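Local coordinates for protein putative cytosine/guanine deaminase (Unidentified, PDB 2PAJ) that catalyses the zinc-dependent hydrolytic deamination of 2-amino-4-hydroxypteridines such as isoxanthopterin to 2,4-dihydroxypteridines, releasing ammonium, at residues A[11-16]-A[56-61]; A[38-43]-A[50-55]; A[77-82]-A[134-139]; A[305-310]-A[334-339]. All blocks are in the same frame, centred on the assembly; numbering follows the deposited sequence.

Contact 1: A[11-16]-A[56-61]; sequences STLIRN and PGETIV
S11 to R15 pair with T59 to V61 as two parallel strands in a four-stranded mixed sheet, in which 59-62 is the outermost strand on one side. The axes of strands 11-15 and 59-61 diverge by 21°. Four backbone hydrogen bonds join them: L13 and R15 donate N-H to the carbonyls of T59 and V61, and their bonding partners T59 and V61 donate to S11 and L13, with V61 N to L13 O at 2.9 Å. T12 and I14 aim their own backbone groups at I41 and I39 on the next strand, as fits an inner strand, bonded on both edges.

Apolar contacts differ on the two faces. I14 and V61 lie side by side, I14 CG1 meeting V61 CG1 at 3.4 Å; these beta-branched residues suit an extended chain, and F447 and M444 of strand 442-448 cover them. T12 and T59 share this face, OG1 of T12 resting 3.5 Å from CB of T59. On the L13 face, the methylene CD of R15 passes CG2 of I60 at 3.5 Å, while L13 also packs against L52.

The polar contact belongs to E58. With CG anti to the backbone N (chi1 -175°), its extended chain carries the carboxylate to strand 11-15, and OE2 also makes a salt bridge to R40 on the neighbouring strand 39-42. The hydroxyl OG of S11 donates to the anti lone pair of OE2 at 2.8 Å.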
# COMPACT_ATOMS: atom_id res chain seq x y z
N SER A 11 -6.97 18.10 20.13
CA SER A 11 -5.97 17.34 20.86
C SER A 11 -6.59 16.03 21.31
O SER A 11 -7.77 15.96 21.64
CB SER A 11 -5.47 18.11 22.09
OG SER A 11 -4.36 17.44 22.65
N THR A 12 -5.79 14.98 21.33
CA THR A 12 -6.33 13.70 21.73
C THR A 12 -5.33 12.90 22.53
O THR A 12 -4.13 12.97 22.29
CB THR A 12 -6.77 12.91 20.50
OG1 THR A 12 -7.82 13.64 19.84
CG2 THR A 12 -7.27 11.54 20.91
N LEU A 13 -5.83 12.13 23.48
CA LEU A 13 -4.95 11.32 24.30
C LEU A 13 -5.39 9.87 24.31
O LEU A 13 -6.47 9.52 24.79
CB LEU A 13 -4.92 11.86 25.73
CG LEU A 13 -3.86 11.32 26.70
CD1 LEU A 13 -2.50 11.87 26.32
CD2 LEU A 13 -4.21 11.71 28.12
N ILE A 14 -4.55 9.02 23.74
CA ILE A 14 -4.80 7.59 23.73
C ILE A 14 -4.13 7.15 25.03
O ILE A 14 -2.93 7.38 25.23
CB ILE A 14 -4.11 6.93 22.51
CG1 ILE A 14 -4.63 7.57 21.22
CG2 ILE A 14 -4.37 5.44 22.49
CD1 ILE A 14 -3.93 7.08 19.97
N ARG A 15 -4.91 6.57 25.93
CA ARG A 15 -4.36 6.18 27.22
C ARG A 15 -4.35 4.70 27.54
O ARG A 15 -5.19 3.93 27.07
CB ARG A 15 -5.12 6.86 28.36
CG ARG A 15 -5.59 8.27 28.11
CD ARG A 15 -6.31 8.77 29.36
NE ARG A 15 -5.41 8.80 30.52
CZ ARG A 15 -5.81 8.86 31.79
NH1 ARG A 15 -7.11 8.89 32.08
NH2 ARG A 15 -4.91 8.91 32.76
N ASN A 16 -3.37 4.34 28.37
CA ASN A 16 -3.21 3.00 28.90
C ASN A 16 -3.10 1.85 27.90
O ASN A 16 -3.82 0.86 28.01
CB ASN A 16 -4.36 2.75 29.87
CG ASN A 16 -4.09 1.63 30.81
OD1 ASN A 16 -3.04 1.58 31.45
ND2 ASN A 16 -5.05 0.71 30.93
N PRO A 56 -7.61 19.30 30.20
CA PRO A 56 -9.01 19.74 30.16
C PRO A 56 -9.54 19.86 28.75
O PRO A 56 -8.87 20.39 27.86
CB PRO A 56 -8.97 21.07 30.91
CG PRO A 56 -7.55 21.56 30.68
CD PRO A 56 -6.75 20.30 30.85
N GLY A 57 -10.76 19.36 28.55
CA GLY A 57 -11.43 19.42 27.26
C GLY A 57 -10.77 18.61 26.16
O GLY A 57 -11.20 18.67 25.00
N GLU A 58 -9.73 17.86 26.49
CA GLU A 58 -9.03 17.06 25.50
C GLU A 58 -9.80 15.77 25.21
O GLU A 58 -10.53 15.27 26.06
CB GLU A 58 -7.64 16.73 26.02
CG GLU A 58 -6.77 16.00 25.03
CD GLU A 58 -5.41 15.68 25.62
OE1 GLU A 58 -5.37 14.91 26.60
OE2 GLU A 58 -4.40 16.21 25.11
N THR A 59 -9.66 15.26 23.99
CA THR A 59 -10.35 14.02 23.64
C THR A 59 -9.57 12.86 24.21
O THR A 59 -8.33 12.82 24.13
CB THR A 59 -10.45 13.83 22.13
OG1 THR A 59 -11.27 14.85 21.57
CG2 THR A 59 -11.04 12.46 21.80
N ILE A 60 -10.28 11.91 24.80
CA ILE A 60 -9.62 10.76 25.38
C ILE A 60 -10.15 9.45 24.85
O ILE A 60 -11.36 9.26 24.73
CB ILE A 60 -9.71 10.77 26.91
CG1 ILE A 60 -8.91 11.95 27.46
CG2 ILE A 60 -9.17 9.47 27.49
CD1 ILE A 60 -8.92 12.04 28.94
N VAL A 61 -9.23 8.56 24.51
CA VAL A 61 -9.61 7.25 24.01
C VAL A 61 -8.90 6.23 24.90
O VAL A 61 -7.66 6.19 24.96
CB VAL A 61 -9.23 7.08 22.51
CG1 VAL A 61 -7.88 7.65 22.24
CG2 VAL A 61 -9.24 5.61 22.12

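Contact 2: A[38-43]-A[50-55]; sequences DIRIVG and GALAPR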
# COMPACT_ATOMS: atom_id res chain seq x y z
N ASP A 38 0.90 6.02 27.25
CA ASP A 38 -0.06 6.90 26.56
C ASP A 38 0.55 7.61 25.36
O ASP A 38 1.77 7.61 25.18
CB ASP A 38 -0.63 7.97 27.51
CG ASP A 38 -1.04 7.40 28.86
OD1 ASP A 38 -0.33 7.67 29.85
OD2 ASP A 38 -2.07 6.69 28.92
N ILE A 39 -0.32 8.22 24.55
CA ILE A 39 0.10 8.96 23.37
C ILE A 39 -0.77 10.19 23.12
O ILE A 39 -1.99 10.08 23.00
CB ILE A 39 0.05 8.10 22.10
CG1 ILE A 39 0.93 6.85 22.29
CG2 ILE A 39 0.53 8.91 20.90
CD1 ILE A 39 0.86 5.88 21.14
N ARG A 40 -0.13 11.35 23.05
CA ARG A 40 -0.84 12.61 22.80
C ARG A 40 -0.71 13.04 21.34
O ARG A 40 0.36 13.00 20.76
CB ARG A 40 -0.32 13.72 23.72
CG ARG A 40 -0.90 15.09 23.43
CD ARG A 40 -0.74 16.09 24.57
NE ARG A 40 -1.84 16.01 25.53
CZ ARG A 40 -1.79 15.32 26.67
NH1 ARG A 40 -0.68 14.66 26.98
NH2 ARG A 40 -2.84 15.29 27.48
N ILE A 41 -1.83 13.44 20.76
CA ILE A 41 -1.84 13.88 19.37
C ILE A 41 -2.39 15.30 19.28
O ILE A 41 -3.47 15.59 19.80
CB ILE A 41 -2.75 12.96 18.51
CG1 ILE A 41 -2.20 11.53 18.49
CG2 ILE A 41 -2.89 13.52 17.09
CD1 ILE A 41 -3.15 10.51 17.87
N VAL A 42 -1.64 16.18 18.62
CA VAL A 42 -2.11 17.54 18.42
C VAL A 42 -2.14 17.78 16.91
O VAL A 42 -1.10 17.84 16.25
CB VAL A 42 -1.21 18.60 19.12
CG1 VAL A 42 0.25 18.43 18.69
CG2 VAL A 42 -1.72 20.00 18.79
N GLY A 43 -3.35 17.89 16.38
CA GLY A 43 -3.48 18.09 14.96
C GLY A 43 -3.22 16.79 14.23
O GLY A 43 -3.88 15.78 14.48
N GLY A 50 4.38 8.17 26.35
CA GLY A 50 4.75 7.67 27.67
C GLY A 50 4.43 8.47 28.91
O GLY A 50 5.04 9.51 29.16
N ALA A 51 3.49 7.98 29.71
CA ALA A 51 3.14 8.64 30.97
C ALA A 51 2.70 10.09 30.83
O ALA A 51 3.40 10.99 31.27
CB ALA A 51 4.33 8.54 31.92
N LEU A 52 1.52 10.30 30.25
CA LEU A 52 0.96 11.63 30.03
C LEU A 52 -0.34 11.85 30.82
O LEU A 52 -1.21 10.98 30.86
CB LEU A 52 0.67 11.81 28.54
CG LEU A 52 1.71 11.23 27.59
CD1 LEU A 52 1.09 11.02 26.23
CD2 LEU A 52 2.92 12.15 27.52
N ALA A 53 -0.46 13.01 31.46
CA ALA A 53 -1.65 13.32 32.24
C ALA A 53 -2.69 14.00 31.34
O ALA A 53 -2.37 14.90 30.56
CB ALA A 53 -1.29 14.23 33.42
N PRO A 54 -3.95 13.56 31.41
CA PRO A 54 -4.99 14.16 30.57
C PRO A 54 -5.09 15.67 30.72
O PRO A 54 -4.68 16.24 31.73
CB PRO A 54 -6.26 13.43 31.02
CG PRO A 54 -5.94 13.03 32.44
CD PRO A 54 -4.52 12.56 32.33
N ARG A 55 -5.63 16.31 29.69
CA ARG A 55 -5.81 17.76 29.70
C ARG A 55 -7.27 18.15 29.61
O ARG A 55 -8.10 17.43 29.03
CB ARG A 55 -5.05 18.40 28.54
CG ARG A 55 -3.57 18.37 28.74
CD ARG A 55 -2.85 18.82 27.51
NE ARG A 55 -1.41 18.66 27.66
CZ ARG A 55 -0.53 18.93 26.71
NH1 ARG A 55 -0.96 19.38 25.53
NH2 ARG A 55 0.76 18.75 26.92
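G50 gives its backbone N-H to the carbonyl of D38 (N to O 2.9 Å) in a nearly straight bond of 175°, and from there 50-55 proceeds as an irregular chain beside strand 39-42. At G50 the backbone angles would press a side chain against the preceding carbonyl, which suits glycine.

D38 divides its carboxylate between two backbone groups. OD1 receives the N-H of L52 at 3.2 Å, on the anti side and somewhat out of the carboxylate plane; OD2 takes the N-H of N16. Each oxygen thus holds one backbone N-H, tying two separate parts of the chain. L52 packs between D38 and R40: its methyl CD1 lies 3.7 Å from CB of D38 and also reaches the backbone N of R40, and its CB borders the guanidinium of R40 at NH1.

R40 bends at chi3 (-88°), which turns its guanidinium toward the loop. There NH2 donates to the carbonyl O of A53 at 3.1 Å, approaching from above that carbonyl's plane. One guanidinium face carries R55, the two groups stacked with centres 3.8 Å apart and planes at 19°. Two like charges lie close here, but the carboxylate of E58, the salt-bridge partner of R40, probably offsets the repulsion.

Strand 39-42 forms a hairpin with 45-49 on one flank and pairs with 11-15 on the other; the returning loop covers R40 and L13.

Contact 3: A[77-82]-A[134-139]; sequences HHLFQS and VADHNY. With ZN (zinc ion), chain B.
H78 and H137 are joined by a hydrogen bond that orients the zinc ligand: ND1 of H78 donates to the carbonyl O of H137 at 3.0 Å, and this acceptor lies in the imidazole plane. The bond probably restrains rotation of the ring, whose other nitrogen, NE2, binds the zinc. One backbone bond and one from backbone to side chain add to it. H137 N reaches H77 O at 2.8 Å, from above the carbonyl plane, and L79 N meets OD1 of D136 at 2.6 Å, from above the carboxylate plane. Within 77-82, ND1 of H77 accepts the N-H of H78, a role imidazole can fill with its bare nitrogen.

D136 has a second use. Its OD2 accepts from a water that also donates to OD1 of N138 and receives a weak bond from F80 N, so the buried carboxylate has partners on both oxygens.

Segment 77-82 follows strand 67-73, and 134-139 comprises the end of strand 131-136 and the loop after it; these are the first two TIM-barrel strands. H76 and H78 form the HxH motif of the amidohydrolase superfamily, completed at the metal by H248 and D336.

Aromatic packing adds another kind of contact. F80 turns the edge of its ring, at CE2, onto a face of Y139, 3.6 Å from CZ, in an offset edge-to-face pair with planes at 76°. The H78 and H137 side chains run side by side, their rings oblique. Q81, which probably binds substrate, brings NE2 to 3.3 Å from OH of Y139 without a hydrogen bond.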
# COMPACT_ATOMS: atom_id res chain seq x y z
N HIS A 77 -0.74 -2.56 -5.32
CA HIS A 77 -2.12 -3.01 -5.41
C HIS A 77 -2.67 -2.88 -6.83
O HIS A 77 -2.03 -2.32 -7.71
CB HIS A 77 -2.98 -2.13 -4.49
CG HIS A 77 -4.20 -2.81 -3.95
ND1 HIS A 77 -4.89 -3.78 -4.64
CD2 HIS A 77 -4.88 -2.62 -2.79
CE1 HIS A 77 -5.94 -4.16 -3.93
NE2 HIS A 77 -5.96 -3.47 -2.81
N HIS A 78 -3.88 -3.40 -7.04
CA HIS A 78 -4.58 -3.33 -8.32
C HIS A 78 -6.07 -3.31 -7.97
O HIS A 78 -6.80 -4.24 -8.28
CB HIS A 78 -4.29 -4.55 -9.20
CG HIS A 78 -2.84 -4.73 -9.53
ND1 HIS A 78 -2.08 -3.73 -10.11
CD2 HIS A 78 -2.01 -5.79 -9.37
CE1 HIS A 78 -0.84 -4.17 -10.28
NE2 HIS A 78 -0.78 -5.41 -9.84
N LEU A 79 -6.51 -2.23 -7.33
CA LEU A 79 -7.90 -2.08 -6.87
C LEU A 79 -9.05 -2.44 -7.80
O LEU A 79 -10.13 -2.77 -7.32
CB LEU A 79 -8.14 -0.65 -6.34
CG LEU A 79 -7.90 -0.25 -4.87
CD1 LEU A 79 -8.27 -1.40 -3.94
CD2 LEU A 79 -6.46 0.12 -4.66
N PHE A 80 -8.87 -2.37 -9.12
CA PHE A 80 -9.99 -2.70 -9.98
C PHE A 80 -10.32 -4.18 -9.85
O PHE A 80 -11.48 -4.59 -9.96
CB PHE A 80 -9.71 -2.31 -11.44
CG PHE A 80 -8.83 -3.27 -12.19
CD1 PHE A 80 -9.39 -4.31 -12.93
CD2 PHE A 80 -7.45 -3.08 -12.24
CE1 PHE A 80 -8.60 -5.15 -13.70
CE2 PHE A 80 -6.65 -3.91 -13.00
CZ PHE A 80 -7.22 -4.95 -13.74
N GLN A 81 -9.28 -4.96 -9.56
CA GLN A 81 -9.38 -6.40 -9.39
C GLN A 81 -10.25 -6.81 -8.20
O GLN A 81 -10.57 -7.98 -8.05
CB GLN A 81 -7.99 -7.00 -9.25
CG GLN A 81 -7.34 -7.26 -10.58
CD GLN A 81 -5.84 -7.35 -10.50
OE1 GLN A 81 -5.28 -8.01 -9.62
NE2 GLN A 81 -5.17 -6.69 -11.43
N SER A 82 -10.63 -5.85 -7.38
CA SER A 82 -11.46 -6.13 -6.22
C SER A 82 -12.83 -6.66 -6.60
O SER A 82 -13.62 -7.07 -5.75
CB SER A 82 -11.59 -4.88 -5.36
OG SER A 82 -10.33 -4.57 -4.78
N VAL A 134 -2.46 3.78 1.27
CA VAL A 134 -2.61 2.79 0.22
C VAL A 134 -1.98 3.28 -1.08
O VAL A 134 -2.03 4.45 -1.40
CB VAL A 134 -4.11 2.51 -0.04
CG1 VAL A 134 -4.25 1.33 -0.98
CG2 VAL A 134 -4.84 2.27 1.27
N ALA A 135 -1.36 2.36 -1.80
CA ALA A 135 -0.73 2.68 -3.07
C ALA A 135 -1.34 1.72 -4.08
O ALA A 135 -1.27 0.50 -3.91
CB ALA A 135 0.78 2.48 -2.99
N ASP A 136 -1.97 2.27 -5.12
CA ASP A 136 -2.56 1.42 -6.14
C ASP A 136 -1.83 1.54 -7.47
O ASP A 136 -1.54 2.65 -7.93
CB ASP A 136 -4.04 1.76 -6.33
CG ASP A 136 -4.69 0.91 -7.42
OD1 ASP A 136 -4.67 -0.34 -7.31
OD2 ASP A 136 -5.21 1.49 -8.40
N HIS A 137 -1.50 0.39 -8.05
CA HIS A 137 -0.82 0.33 -9.34
C HIS A 137 -1.96 0.23 -10.34
O HIS A 137 -2.29 -0.84 -10.83
CB HIS A 137 0.08 -0.92 -9.42
CG HIS A 137 1.01 -0.91 -10.60
ND1 HIS A 137 1.84 -1.97 -10.90
CD2 HIS A 137 1.24 0.03 -11.55
CE1 HIS A 137 2.55 -1.69 -11.97
NE2 HIS A 137 2.20 -0.48 -12.39
N ASN A 138 -2.56 1.38 -10.61
CA ASN A 138 -3.69 1.48 -11.52
C ASN A 138 -3.22 1.47 -12.97
O ASN A 138 -2.31 2.20 -13.35
CB ASN A 138 -4.50 2.74 -11.22
CG ASN A 138 -5.71 2.90 -12.13
OD1 ASN A 138 -6.25 1.91 -12.64
ND2 ASN A 138 -6.16 4.14 -12.32
N TYR A 139 -3.83 0.60 -13.78
CA TYR A 139 -3.45 0.55 -15.18
C TYR A 139 -4.61 0.47 -16.13
O TYR A 139 -4.47 0.10 -17.30
CB TYR A 139 -2.43 -0.57 -15.44
CG TYR A 139 -2.85 -1.96 -15.09
CD1 TYR A 139 -3.82 -2.62 -15.84
CD2 TYR A 139 -2.22 -2.65 -14.07
CE1 TYR A 139 -4.14 -3.94 -15.59
CE2 TYR A 139 -2.52 -3.96 -13.80
CZ TYR A 139 -3.48 -4.60 -14.56
OH TYR A 139 -3.79 -5.91 -14.30
ZN ZN B . 0.78 -6.59 -9.19
O HOH W 1 -6.59 -0.19 -10.19

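Contact 4: A[305-310]-A[334-339]; sequences AHCPQS and GVDGAA. With ZN (zinc ion), chain B.
D336 and S310 meet beside the zinc. The carboxylate of D336 serves two partners with its two oxygens: OD1 binds the metal at 2.0 Å, and OD2 accepts a hydrogen bond from OG of S310 at 2.8 Å. The serine approaches on the syn side of OD2 but 32° out of the carboxylate plane. A carboxylate suits the site because one oxygen can coordinate while the other is held in place, which probably limits rotation of the group. The chi1 of D336 (71°), with CG between the backbone N and carbonyl carbon, swings it toward the metal. H76, H78 and H248 also bind the zinc, and H285 makes a weak hydrogen bond to OD1.

The second shell positions this pair. S310 is set in the first turn of helix 308-312, and its small side chain, with OG anti to the backbone N, comes close to D336; its OG is also hydrogen-bonded to S340. C307 occupies the N-cap position of that helix, and its SG lies 3.2 Å from the carbonyl O of G334. Apart from this pair, within 305-310, P308, which suits a first helical turn, lays CD over the centre of the H306 ring.

Farther out, the backbones are joined where the strands end: G334 N donates to H306 O at 3.0 Å, with an angle of 164°. The absence of a side chain at G334 leaves room for C307. V335 N is held by N74.

Neighbouring strands 303-306 and 331-333 are the seventh and eighth of the TIM barrel, and an aspartate just after the eighth strand is the classical metal ligand of amidohydrolases.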
# COMPACT_ATOMS: atom_id res chain seq x y z
N ALA A 305 8.49 -4.26 -3.34
CA ALA A 305 7.16 -4.32 -2.75
C ALA A 305 6.91 -5.81 -2.67
O ALA A 305 6.55 -6.46 -3.66
CB ALA A 305 6.13 -3.66 -3.66
N HIS A 306 7.11 -6.36 -1.47
CA HIS A 306 6.94 -7.78 -1.23
C HIS A 306 5.48 -8.17 -1.11
O HIS A 306 4.76 -7.64 -0.28
CB HIS A 306 7.69 -8.15 0.04
CG HIS A 306 7.65 -9.61 0.36
ND1 HIS A 306 7.46 -10.08 1.64
CD2 HIS A 306 7.76 -10.69 -0.43
CE1 HIS A 306 7.45 -11.40 1.62
NE2 HIS A 306 7.63 -11.79 0.37
N CYS A 307 5.05 -9.12 -1.94
CA CYS A 307 3.67 -9.60 -1.92
C CYS A 307 3.61 -11.13 -1.88
O CYS A 307 3.43 -11.78 -2.91
CB CYS A 307 2.91 -9.09 -3.17
SG CYS A 307 2.89 -7.28 -3.38
N PRO A 308 3.74 -11.73 -0.68
CA PRO A 308 3.71 -13.18 -0.49
C PRO A 308 2.46 -13.94 -0.97
O PRO A 308 2.57 -14.85 -1.79
CB PRO A 308 3.98 -13.33 1.00
CG PRO A 308 3.46 -12.06 1.58
CD PRO A 308 3.95 -11.04 0.60
N GLN A 309 1.27 -13.59 -0.47
CA GLN A 309 0.04 -14.27 -0.87
C GLN A 309 -0.19 -14.29 -2.38
O GLN A 309 -0.71 -15.24 -2.93
CB GLN A 309 -1.17 -13.63 -0.20
CG GLN A 309 -1.23 -13.85 1.29
CD GLN A 309 -2.38 -13.11 1.93
OE1 GLN A 309 -2.44 -11.88 1.91
NE2 GLN A 309 -3.31 -13.86 2.51
N SER A 310 0.21 -13.21 -3.04
CA SER A 310 0.05 -13.10 -4.48
C SER A 310 1.17 -13.87 -5.17
O SER A 310 0.93 -14.66 -6.08
CB SER A 310 0.09 -11.63 -4.88
OG SER A 310 -0.39 -11.46 -6.20
N GLY A 334 3.09 -5.19 0.22
CA GLY A 334 1.94 -4.86 -0.57
C GLY A 334 1.13 -6.12 -0.76
O GLY A 334 1.60 -7.22 -0.49
N VAL A 335 -0.10 -5.95 -1.21
CA VAL A 335 -1.03 -7.04 -1.48
C VAL A 335 -1.59 -6.56 -2.80
O VAL A 335 -2.19 -5.49 -2.83
CB VAL A 335 -2.16 -7.08 -0.40
CG1 VAL A 335 -1.75 -6.23 0.77
CG2 VAL A 335 -3.50 -6.56 -0.95
N ASP A 336 -1.40 -7.27 -3.91
CA ASP A 336 -1.95 -6.70 -5.14
C ASP A 336 -3.14 -7.37 -5.79
O ASP A 336 -3.17 -8.57 -5.96
CB ASP A 336 -0.85 -6.51 -6.18
CG ASP A 336 -0.32 -7.81 -6.77
OD1 ASP A 336 -0.25 -7.90 -8.02
OD2 ASP A 336 0.05 -8.73 -6.01
N GLY A 337 -4.14 -6.57 -6.14
CA GLY A 337 -5.32 -7.10 -6.81
C GLY A 337 -5.89 -8.44 -6.37
O GLY A 337 -5.23 -9.47 -6.46
N ALA A 338 -7.13 -8.41 -5.91
CA ALA A 338 -7.83 -9.60 -5.46
C ALA A 338 -7.86 -10.70 -6.52
O ALA A 338 -8.28 -11.83 -6.26
CB ALA A 338 -9.27 -9.23 -5.06
N ALA A 339 -7.39 -10.39 -7.72
CA ALA A 339 -7.40 -11.38 -8.79
C ALA A 339 -6.30 -12.39 -8.57
O ALA A 339 -6.36 -13.52 -9.07
CB ALA A 339 -7.23 -10.70 -10.14
ZN ZN B . 0.78 -6.59 -9.19

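Overall arrangement
Along the chain the contacts come in two groups. Contact 2 is nested within the loop closed by contact 1; both belong to the four-stranded sheet near the N-terminus, where strands 11-15 and 39-42 are neighbours, and their centres lie 6 Å apart. Contacts 3 and 4 follow in series within the amidohydrolase TIM barrel, their centres 10 Å apart, and meet at the zinc, to which each contributes one ligand; Q81 also packs against G337 between them. About 36 Å separates the centres of the two groups, with no direct touch. Contacts 1 and 2 are therefore structural packing remote from the zinc, while the catalytic metal site is built at the strand ends of the barrel.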